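PDB 4AXH: (R)-specific secondary-alkylsulfatase from Pseudomonas sp., which catalyses the zinc-dependent hydrolysis of (R)-secondary-alkyl sulfates with strict inversion of configuration, giving (S)-secondary alcohols and sulfate. Local coordinates for residues Asn51-Glu59 against Asp408-Tyr416; Glu395-Leu403 against Ala419-Val427. One frame throughout, in Å; residues are numbered along the deposited sequence.

Contact 1 of 2, residues Asn51-Glu59 against Asp408-Tyr416; sequences NLPFADREE and DRKWYLRSY
W411 projects from the loop 408-416 into the bend formed by residues 52-59, and its indole carries most of the contact. The aromatic partner is F54: the six-membered edge of W411 points at the face of the F54 ring in a T-shaped pair, centroids 5.0 Å apart and planes at 76°, with W411 CH2 over the phenyl centre. Apolar packing continues round the indole. P53 CG makes a CH-pi contact over the five-membered ring, 4.2 Å from its centroid, while P53 CB lies 3.7 Å from W411 CE2. L52 forks between two partners, CD2 resting 3.7 Å from W411 CZ3 and CD1 lying over one face of the R414 guanidinium.

Carboxylates meet the pyrrole side and the stem. D56, with CG anti to the backbone N (chi1 179°), places OD2 at the indole edge, 3.7 Å from W411 CD1 and in the ring plane. The E59 carboxylate crosses the W411 stem obliquely, OE1 3.5 Å from W411 CB and OE2 near Y412 CB; its weak polar partners are W357 and R107, the latter also in cation-pi contact with W411.

Within 408-416, R414 NH1 bonds D408 OD1 at 3.1 Å; OD1 lies in the guanidinium plane, whereas NH1 reaches it from 41° out of the carboxylate plane. R414 NH2 pairs with E513. A water held by D408 OD2 also reaches N51 O weakly.

With no direct hydrogen bond between the two segments, the N-terminal chain is held to the dimerisation-family region by aromatic and aliphatic packing round one tryptophan, bordered by charged groups.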
loop_
_atom_site.group_PDB
_atom_site.type_symbol
_atom_site.label_atom_id
_atom_site.label_comp_id
_atom_site.label_asym_id
_atom_site.label_seq_id
_atom_site.Cartn_x
_atom_site.Cartn_y
_atom_site.Cartn_z
ATOM N N ASN A 51 -9.779 28.534 20.800
ATOM C CA ASN A 51 -8.756 27.531 20.432
ATOM C C ASN A 51 -8.520 27.246 18.887
ATOM O O ASN A 51 -7.642 26.464 18.526
ATOM C CB ASN A 51 -8.732 26.269 21.364
ATOM C CG ASN A 51 -9.948 25.380 21.359
ATOM O OD1 ASN A 51 -10.714 25.310 22.336
ATOM N ND2 ASN A 51 -10.158 24.685 20.253
ATOM N N LEU A 52 -9.225 27.955 18.007
ATOM C CA LEU A 52 -9.058 27.918 16.541
ATOM C C LEU A 52 -9.117 29.384 15.995
ATOM O O LEU A 52 -9.809 30.187 16.617
ATOM C CB LEU A 52 -10.074 26.990 15.862
ATOM C CG LEU A 52 -9.457 25.888 14.972
ATOM C CD1 LEU A 52 -8.813 24.786 15.784
ATOM C CD2 LEU A 52 -10.467 25.265 14.102
ATOM N N PRO A 53 -8.380 29.784 14.922
ATOM C CA PRO A 53 -8.348 31.211 14.526
ATOM C C PRO A 53 -9.625 32.052 14.511
ATOM O O PRO A 53 -9.798 32.867 15.440
ATOM C CB PRO A 53 -7.554 31.227 13.230
ATOM C CG PRO A 53 -6.672 30.054 13.344
ATOM C CD PRO A 53 -7.468 28.987 14.079
ATOM N N PHE A 54 -10.490 31.910 13.493
ATOM C CA PHE A 54 -11.764 32.641 13.315
ATOM C C PHE A 54 -11.608 34.149 13.200
ATOM O O PHE A 54 -12.343 34.767 12.451
ATOM C CB PHE A 54 -12.832 32.244 14.338
ATOM C CG PHE A 54 -13.254 30.798 14.291
ATOM C CD1 PHE A 54 -14.071 30.324 13.260
ATOM C CD2 PHE A 54 -12.863 29.918 15.283
ATOM C CE1 PHE A 54 -14.461 28.979 13.224
ATOM C CE2 PHE A 54 -13.220 28.577 15.230
ATOM C CZ PHE A 54 -14.015 28.108 14.209
ATOM N N ALA A 55 -10.639 34.732 13.918
ATOM C CA ALA A 55 -10.291 36.145 13.887
ATOM C C ALA A 55 -9.353 36.416 12.692
ATOM O O ALA A 55 -9.108 37.583 12.345
ATOM C CB ALA A 55 -9.647 36.565 15.199
ATOM N N ASP A 56 -8.843 35.329 12.057
ATOM C CA ASP A 56 -8.044 35.428 10.838
ATOM C C ASP A 56 -9.005 35.196 9.659
ATOM O O ASP A 56 -9.621 34.130 9.539
ATOM C CB ASP A 56 -6.846 34.452 10.829
ATOM C CG ASP A 56 -6.024 34.522 9.561
ATOM O OD1 ASP A 56 -5.536 35.629 9.235
ATOM O OD2 ASP A 56 -5.911 33.470 8.860
ATOM N N ARG A 57 -9.197 36.244 8.856
ATOM C CA ARG A 57 -10.108 36.218 7.714
ATOM C C ARG A 57 -9.342 36.299 6.400
ATOM O O ARG A 57 -9.937 36.489 5.359
ATOM C CB ARG A 57 -11.161 37.333 7.826
ATOM C CG ARG A 57 -12.106 37.184 9.006
ATOM C CD ARG A 57 -13.230 38.188 8.898
ATOM N NE ARG A 57 -14.084 37.867 7.758
ATOM C CZ ARG A 57 -15.154 37.076 7.802
ATOM N NH1 ARG A 57 -15.563 36.562 8.955
ATOM N NH2 ARG A 57 -15.848 36.834 6.702
ATOM N N GLU A 58 -8.010 36.095 6.451
ATOM C CA GLU A 58 -7.102 36.096 5.295
ATOM C C GLU A 58 -7.651 35.247 4.137
ATOM O O GLU A 58 -7.573 35.685 2.995
ATOM C CB GLU A 58 -5.725 35.585 5.710
ATOM C CG GLU A 58 -4.747 36.676 6.107
ATOM C CD GLU A 58 -3.283 36.297 5.948
ATOM O OE1 GLU A 58 -2.902 35.821 4.851
ATOM O OE2 GLU A 58 -2.507 36.504 6.910
ATOM N N GLU A 59 -8.231 34.061 4.435
ATOM C CA GLU A 59 -8.779 33.181 3.420
ATOM C C GLU A 59 -10.017 33.776 2.746
ATOM O O GLU A 59 -10.134 33.662 1.530
ATOM C CB GLU A 59 -8.996 31.749 3.941
ATOM C CG GLU A 59 -7.714 31.050 4.359
ATOM C CD GLU A 59 -7.731 29.532 4.270
ATOM O OE1 GLU A 59 -8.727 28.912 4.705
ATOM O OE2 GLU A 59 -6.719 28.958 3.807
ATOM N N ASP A 408 -0.647 23.485 13.550
ATOM C CA ASP A 408 -1.972 23.359 14.164
ATOM C C ASP A 408 -2.787 24.658 14.102
ATOM O O ASP A 408 -4.029 24.621 14.164
ATOM C CB ASP A 408 -1.864 22.832 15.604
ATOM C CG ASP A 408 -3.184 22.661 16.357
ATOM O OD1 ASP A 408 -4.104 21.977 15.823
ATOM O OD2 ASP A 408 -3.295 23.195 17.481
ATOM N N ARG A 409 -2.105 25.814 13.925
ATOM C CA ARG A 409 -2.812 27.103 13.824
ATOM C C ARG A 409 -3.154 27.566 12.388
ATOM O O ARG A 409 -3.805 28.572 12.246
ATOM C CB ARG A 409 -2.165 28.194 14.694
ATOM C CG ARG A 409 -0.756 28.542 14.310
ATOM C CD ARG A 409 -0.266 29.754 15.057
ATOM N NE ARG A 409 0.909 30.374 14.431
ATOM C CZ ARG A 409 0.867 31.131 13.334
ATOM N NH1 ARG A 409 -0.278 31.316 12.687
ATOM N NH2 ARG A 409 1.974 31.682 12.857
ATOM N N LYS A 410 -2.754 26.814 11.339
ATOM C CA LYS A 410 -3.049 27.150 9.939
ATOM C C LYS A 410 -4.377 26.550 9.435
ATOM O O LYS A 410 -4.603 25.338 9.559
ATOM C CB LYS A 410 -1.894 26.735 9.007
ATOM C CG LYS A 410 -0.500 27.200 9.454
ATOM C CD LYS A 410 -0.397 28.722 9.744
ATOM C CE LYS A 410 0.940 29.098 10.312
ATOM N NZ LYS A 410 1.969 29.259 9.263
ATOM N N TRP A 411 -5.261 27.408 8.875
ATOM C CA TRP A 411 -6.569 27.010 8.351
ATOM C C TRP A 411 -6.408 26.031 7.168
ATOM O O TRP A 411 -7.157 25.076 7.028
ATOM C CB TRP A 411 -7.367 28.255 7.872
ATOM C CG TRP A 411 -8.108 29.046 8.918
ATOM C CD1 TRP A 411 -7.972 30.384 9.192
ATOM C CD2 TRP A 411 -9.168 28.569 9.762
ATOM N NE1 TRP A 411 -8.863 30.757 10.176
ATOM C CE2 TRP A 411 -9.579 29.654 10.571
ATOM C CE3 TRP A 411 -9.777 27.312 9.949
ATOM C CZ2 TRP A 411 -10.589 29.532 11.515
ATOM C CZ3 TRP A 411 -10.769 27.189 10.901
ATOM C CH2 TRP A 411 -11.168 28.294 11.672
ATOM N N TYR A 412 -5.425 26.282 6.319
ATOM C CA TYR A 412 -5.139 25.523 5.118
ATOM C C TYR A 412 -4.456 24.158 5.329
ATOM O O TYR A 412 -4.135 23.462 4.353
ATOM C CB TYR A 412 -4.339 26.415 4.158
ATOM C CG TYR A 412 -3.043 26.992 4.703
ATOM C CD1 TYR A 412 -1.853 26.284 4.622
ATOM C CD2 TYR A 412 -2.996 28.276 5.208
ATOM C CE1 TYR A 412 -0.656 26.830 5.062
ATOM C CE2 TYR A 412 -1.804 28.838 5.641
ATOM C CZ TYR A 412 -0.637 28.116 5.561
ATOM O OH TYR A 412 0.520 28.693 6.014
ATOM N N LEU A 413 -4.231 23.768 6.589
ATOM C CA LEU A 413 -3.597 22.502 6.975
ATOM C C LEU A 413 -4.546 21.611 7.754
ATOM O O LEU A 413 -4.171 20.490 8.089
ATOM C CB LEU A 413 -2.349 22.818 7.812
ATOM C CG LEU A 413 -0.962 22.753 7.162
ATOM C CD1 LEU A 413 -0.959 23.103 5.655
ATOM C CD2 LEU A 413 -0.039 23.592 7.903
ATOM N N ARG A 414 -5.788 22.079 8.017
ATOM C CA ARG A 414 -6.824 21.334 8.744
ATOM C C ARG A 414 -7.285 20.090 7.985
ATOM O O ARG A 414 -7.210 20.010 6.739
ATOM C CB ARG A 414 -8.049 22.226 9.076
ATOM C CG ARG A 414 -7.790 23.596 9.760
ATOM C CD ARG A 414 -7.125 23.494 11.112
ATOM N NE ARG A 414 -7.916 22.649 12.002
ATOM C CZ ARG A 414 -7.490 22.149 13.148
ATOM N NH1 ARG A 414 -6.244 22.371 13.560
ATOM N NH2 ARG A 414 -8.297 21.398 13.886
ATOM N N SER A 415 -7.827 19.129 8.749
ATOM C CA SER A 415 -8.337 17.847 8.253
ATOM C C SER A 415 -9.748 17.929 7.627
ATOM O O SER A 415 -10.681 17.314 8.120
ATOM C CB SER A 415 -8.269 16.815 9.363
ATOM O OG SER A 415 -6.914 16.673 9.746
ATOM N N TYR A 416 -9.892 18.678 6.539
ATOM C CA TYR A 416 -11.184 18.858 5.868
ATOM C C TYR A 416 -11.452 17.835 4.779
ATOM O O TYR A 416 -12.606 17.586 4.481
ATOM C CB TYR A 416 -11.270 20.247 5.235
ATOM C CG TYR A 416 -11.172 21.425 6.188
ATOM C CD1 TYR A 416 -12.042 21.551 7.264
ATOM C CD2 TYR A 416 -10.292 22.475 5.939
ATOM C CE1 TYR A 416 -11.988 22.658 8.115
ATOM C CE2 TYR A 416 -10.254 23.604 6.764
ATOM C CZ TYR A 416 -11.110 23.694 7.850
ATOM O OH TYR A 416 -11.078 24.799 8.669
HETATM O O HOH W 1 -6.115 23.391 17.916
#

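Contact 2 of 2, residues Glu395-Leu403 against Ala419-Val427; sequences EIAAEVSKL and ALSTNLRAV
The guanidinium of R425 presents one face to A397, whose CB lies 3.4 Å above the plane, offset toward the rim, and 3.5 Å from NH1. A bend at chi3 (-90°) turns the arginine end back over this methyl; NH2 continues to a salt bridge with D443 of the second subunit, and NH1 bonds H394 weakly. Small residues let the backbones come close: A397 and S421 have CA atoms 4.6 Å apart, and the helix axes approach to 8.6 Å at 138°.

Beside this point the packing is aliphatic. L424 CD1 lies 3.4 Å from V400 CB, and L424 CB meets I396 CG1 at 3.7 Å. With CG of L420 trans to the main-chain N (chi1 161°), CD1 touches both V400 CG1 and L403 CD2, while CD2 lies against the S401 carbonyl. S401, the first residue to leave helical angles after helix 393-400, has positive phi; its OG and K402 N bind V400 O from opposite faces of the carbonyl plane.

The two helices thus pack obliquely, joined by the long loop that includes 408-416. Helix 362-388 packs on I396, V400 and L403, helix 515-529 meets S421 and T422 through W517, and the second subunit covers R425.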
loop_
_atom_site.group_PDB
_atom_site.type_symbol
_atom_site.label_atom_id
_atom_site.label_comp_id
_atom_site.label_asym_id
_atom_site.label_seq_id
_atom_site.Cartn_x
_atom_site.Cartn_y
_atom_site.Cartn_z
ATOM N N GLU A 395 -2.985 3.003 17.626
ATOM C CA GLU A 395 -2.225 3.557 18.753
ATOM C C GLU A 395 -1.628 4.877 18.254
ATOM O O GLU A 395 -1.764 5.880 18.948
ATOM C CB GLU A 395 -1.094 2.597 19.161
ATOM C CG GLU A 395 -1.128 2.117 20.595
ATOM C CD GLU A 395 -0.634 0.689 20.782
ATOM O OE1 GLU A 395 0.500 0.384 20.341
ATOM O OE2 GLU A 395 -1.382 -0.128 21.371
ATOM N N ILE A 396 -1.018 4.889 17.039
ATOM C CA ILE A 396 -0.455 6.105 16.459
ATOM C C ILE A 396 -1.519 7.177 16.138
ATOM O O ILE A 396 -1.287 8.366 16.408
ATOM C CB ILE A 396 0.689 5.954 15.435
ATOM C CG1 ILE A 396 0.358 6.635 14.138
ATOM C CG2 ILE A 396 1.220 4.509 15.228
ATOM C CD1 ILE A 396 1.284 6.358 13.036
ATOM N N ALA A 397 -2.715 6.766 15.653
ATOM C CA ALA A 397 -3.794 7.723 15.394
ATOM C C ALA A 397 -4.239 8.423 16.706
ATOM O O ALA A 397 -4.509 9.622 16.701
ATOM C CB ALA A 397 -4.959 7.021 14.738
ATOM N N ALA A 398 -4.266 7.698 17.827
ATOM C CA ALA A 398 -4.638 8.243 19.158
ATOM C C ALA A 398 -3.519 9.101 19.782
ATOM O O ALA A 398 -3.791 10.076 20.483
ATOM C CB ALA A 398 -4.997 7.118 20.102
ATOM N N GLU A 399 -2.265 8.735 19.536
ATOM C CA GLU A 399 -1.139 9.478 20.083
ATOM C C GLU A 399 -0.935 10.799 19.399
ATOM O O GLU A 399 -0.694 11.782 20.082
ATOM C CB GLU A 399 0.155 8.643 20.085
ATOM C CG GLU A 399 0.209 7.631 21.233
ATOM C CD GLU A 399 0.481 8.156 22.638
ATOM O OE1 GLU A 399 1.561 8.755 22.863
ATOM O OE2 GLU A 399 -0.380 7.939 23.522
ATOM N N VAL A 400 -1.073 10.855 18.069
ATOM C CA VAL A 400 -0.826 12.098 17.371
ATOM C C VAL A 400 -1.850 13.224 17.617
ATOM O O VAL A 400 -1.479 14.194 18.283
ATOM C CB VAL A 400 -0.279 11.931 15.951
ATOM C CG1 VAL A 400 -0.022 13.277 15.292
ATOM C CG2 VAL A 400 1.011 11.115 15.995
ATOM N N SER A 401 -3.090 13.125 17.159
ATOM C CA SER A 401 -4.100 14.183 17.438
ATOM C C SER A 401 -3.926 15.581 16.822
ATOM O O SER A 401 -4.940 16.158 16.410
ATOM C CB SER A 401 -4.504 14.265 18.914
ATOM O OG SER A 401 -3.573 14.950 19.741
ATOM N N LYS A 402 -2.674 16.132 16.745
ATOM C CA LYS A 402 -2.425 17.455 16.155
ATOM C C LYS A 402 -1.153 17.515 15.309
ATOM O O LYS A 402 -0.243 16.748 15.512
ATOM C CB LYS A 402 -2.417 18.546 17.237
ATOM C CG LYS A 402 -3.812 18.937 17.740
ATOM C CD LYS A 402 -3.734 19.715 19.041
ATOM C CE LYS A 402 -5.071 20.280 19.464
ATOM N NZ LYS A 402 -5.007 20.843 20.840
ATOM N N LEU A 403 -1.098 18.422 14.364
ATOM C CA LEU A 403 0.110 18.664 13.575
ATOM C C LEU A 403 1.084 19.461 14.510
ATOM O O LEU A 403 0.637 20.137 15.472
ATOM C CB LEU A 403 -0.195 19.480 12.306
ATOM C CG LEU A 403 -0.963 18.770 11.197
ATOM C CD1 LEU A 403 -1.258 19.666 10.084
ATOM C CD2 LEU A 403 -0.298 17.479 10.758
ATOM N N ALA A 419 -7.690 12.991 6.404
ATOM C CA ALA A 419 -7.784 13.028 7.844
ATOM C C ALA A 419 -6.434 12.646 8.446
ATOM O O ALA A 419 -5.740 11.782 7.895
ATOM C CB ALA A 419 -8.877 12.117 8.316
ATOM N N LEU A 420 -6.024 13.345 9.527
ATOM C CA LEU A 420 -4.742 13.094 10.186
ATOM C C LEU A 420 -4.689 11.675 10.740
ATOM O O LEU A 420 -3.703 10.966 10.515
ATOM C CB LEU A 420 -4.431 14.176 11.249
ATOM C CG LEU A 420 -3.374 13.878 12.338
ATOM C CD1 LEU A 420 -1.973 13.907 11.801
ATOM C CD2 LEU A 420 -3.510 14.860 13.468
ATOM N N SER A 421 -5.772 11.227 11.370
ATOM C CA SER A 421 -5.888 9.860 11.894
ATOM C C SER A 421 -5.766 8.815 10.753
ATOM O O SER A 421 -4.908 7.931 10.820
ATOM C CB SER A 421 -7.211 9.707 12.632
ATOM O OG SER A 421 -8.292 10.026 11.768
ATOM N N THR A 422 -6.589 8.971 9.678
ATOM C CA THR A 422 -6.625 8.098 8.501
ATOM C C THR A 422 -5.252 8.003 7.843
ATOM O O THR A 422 -4.789 6.886 7.574
ATOM C CB THR A 422 -7.685 8.615 7.528
ATOM O OG1 THR A 422 -8.914 8.781 8.231
ATOM C CG2 THR A 422 -7.845 7.738 6.284
ATOM N N ASN A 423 -4.607 9.176 7.595
ATOM C CA ASN A 423 -3.301 9.292 6.963
ATOM C C ASN A 423 -2.198 8.672 7.770
ATOM O O ASN A 423 -1.327 8.048 7.173
ATOM C CB ASN A 423 -2.989 10.734 6.600
ATOM C CG ASN A 423 -3.754 11.221 5.386
ATOM O OD1 ASN A 423 -4.310 10.431 4.584
ATOM N ND2 ASN A 423 -3.791 12.545 5.220
ATOM N N LEU A 424 -2.224 8.815 9.110
ATOM C CA LEU A 424 -1.218 8.159 9.975
ATOM C C LEU A 424 -1.379 6.631 9.877
ATOM O O LEU A 424 -0.392 5.916 9.700
ATOM C CB LEU A 424 -1.314 8.612 11.449
ATOM C CG LEU A 424 -0.958 10.064 11.758
ATOM C CD1 LEU A 424 -1.451 10.431 13.096
ATOM C CD2 LEU A 424 0.546 10.338 11.652
ATOM N N ARG A 425 -2.635 6.154 9.904
ATOM C CA ARG A 425 -2.981 4.738 9.754
ATOM C C ARG A 425 -2.510 4.271 8.378
ATOM O O ARG A 425 -1.868 3.237 8.301
ATOM C CB ARG A 425 -4.499 4.504 10.013
ATOM C CG ARG A 425 -4.865 4.703 11.502
ATOM C CD ARG A 425 -6.257 4.283 11.939
ATOM N NE ARG A 425 -7.219 5.364 11.811
ATOM C CZ ARG A 425 -7.950 5.864 12.797
ATOM N NH1 ARG A 425 -7.888 5.341 14.012
ATOM N NH2 ARG A 425 -8.773 6.868 12.570
ATOM N N ALA A 426 -2.705 5.104 7.328
ATOM C CA ALA A 426 -2.282 4.855 5.947
ATOM C C ALA A 426 -0.780 4.630 5.808
ATOM O O ALA A 426 -0.375 3.733 5.054
ATOM C CB ALA A 426 -2.751 5.988 5.006
ATOM N N VAL A 427 0.049 5.469 6.493
ATOM C CA VAL A 427 1.544 5.366 6.468
ATOM C C VAL A 427 1.940 3.983 7.085
ATOM O O VAL A 427 2.823 3.318 6.551
ATOM C CB VAL A 427 2.308 6.582 7.112
ATOM C CG1 VAL A 427 3.831 6.439 6.995
ATOM C CG2 VAL A 427 1.874 7.907 6.484
#

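In the fold
Both contacts are partly buried, and their segments alternate along the chain: 408-416 lies in the connection between the two helices of contact 2. They meet directly where D408 packs on K402 and L413 O on L403. Contact 1 brings a distant N-terminal segment onto that connection, whereas contact 2 joins near neighbours in sequence. Contact 1 depends on aromatic rings flanked by carboxylates and touches no other subunit; contact 2 packs aliphatic side chains and an alanine of two helices and the loop 401-403, and its arginine reaches the dimer partner. Helix 362-388 borders both. Y417, a sulfate-binding residue, falls in sequence between 408-416 and 419-427, and N423 of contact 2 bonds sulfate-binding L319.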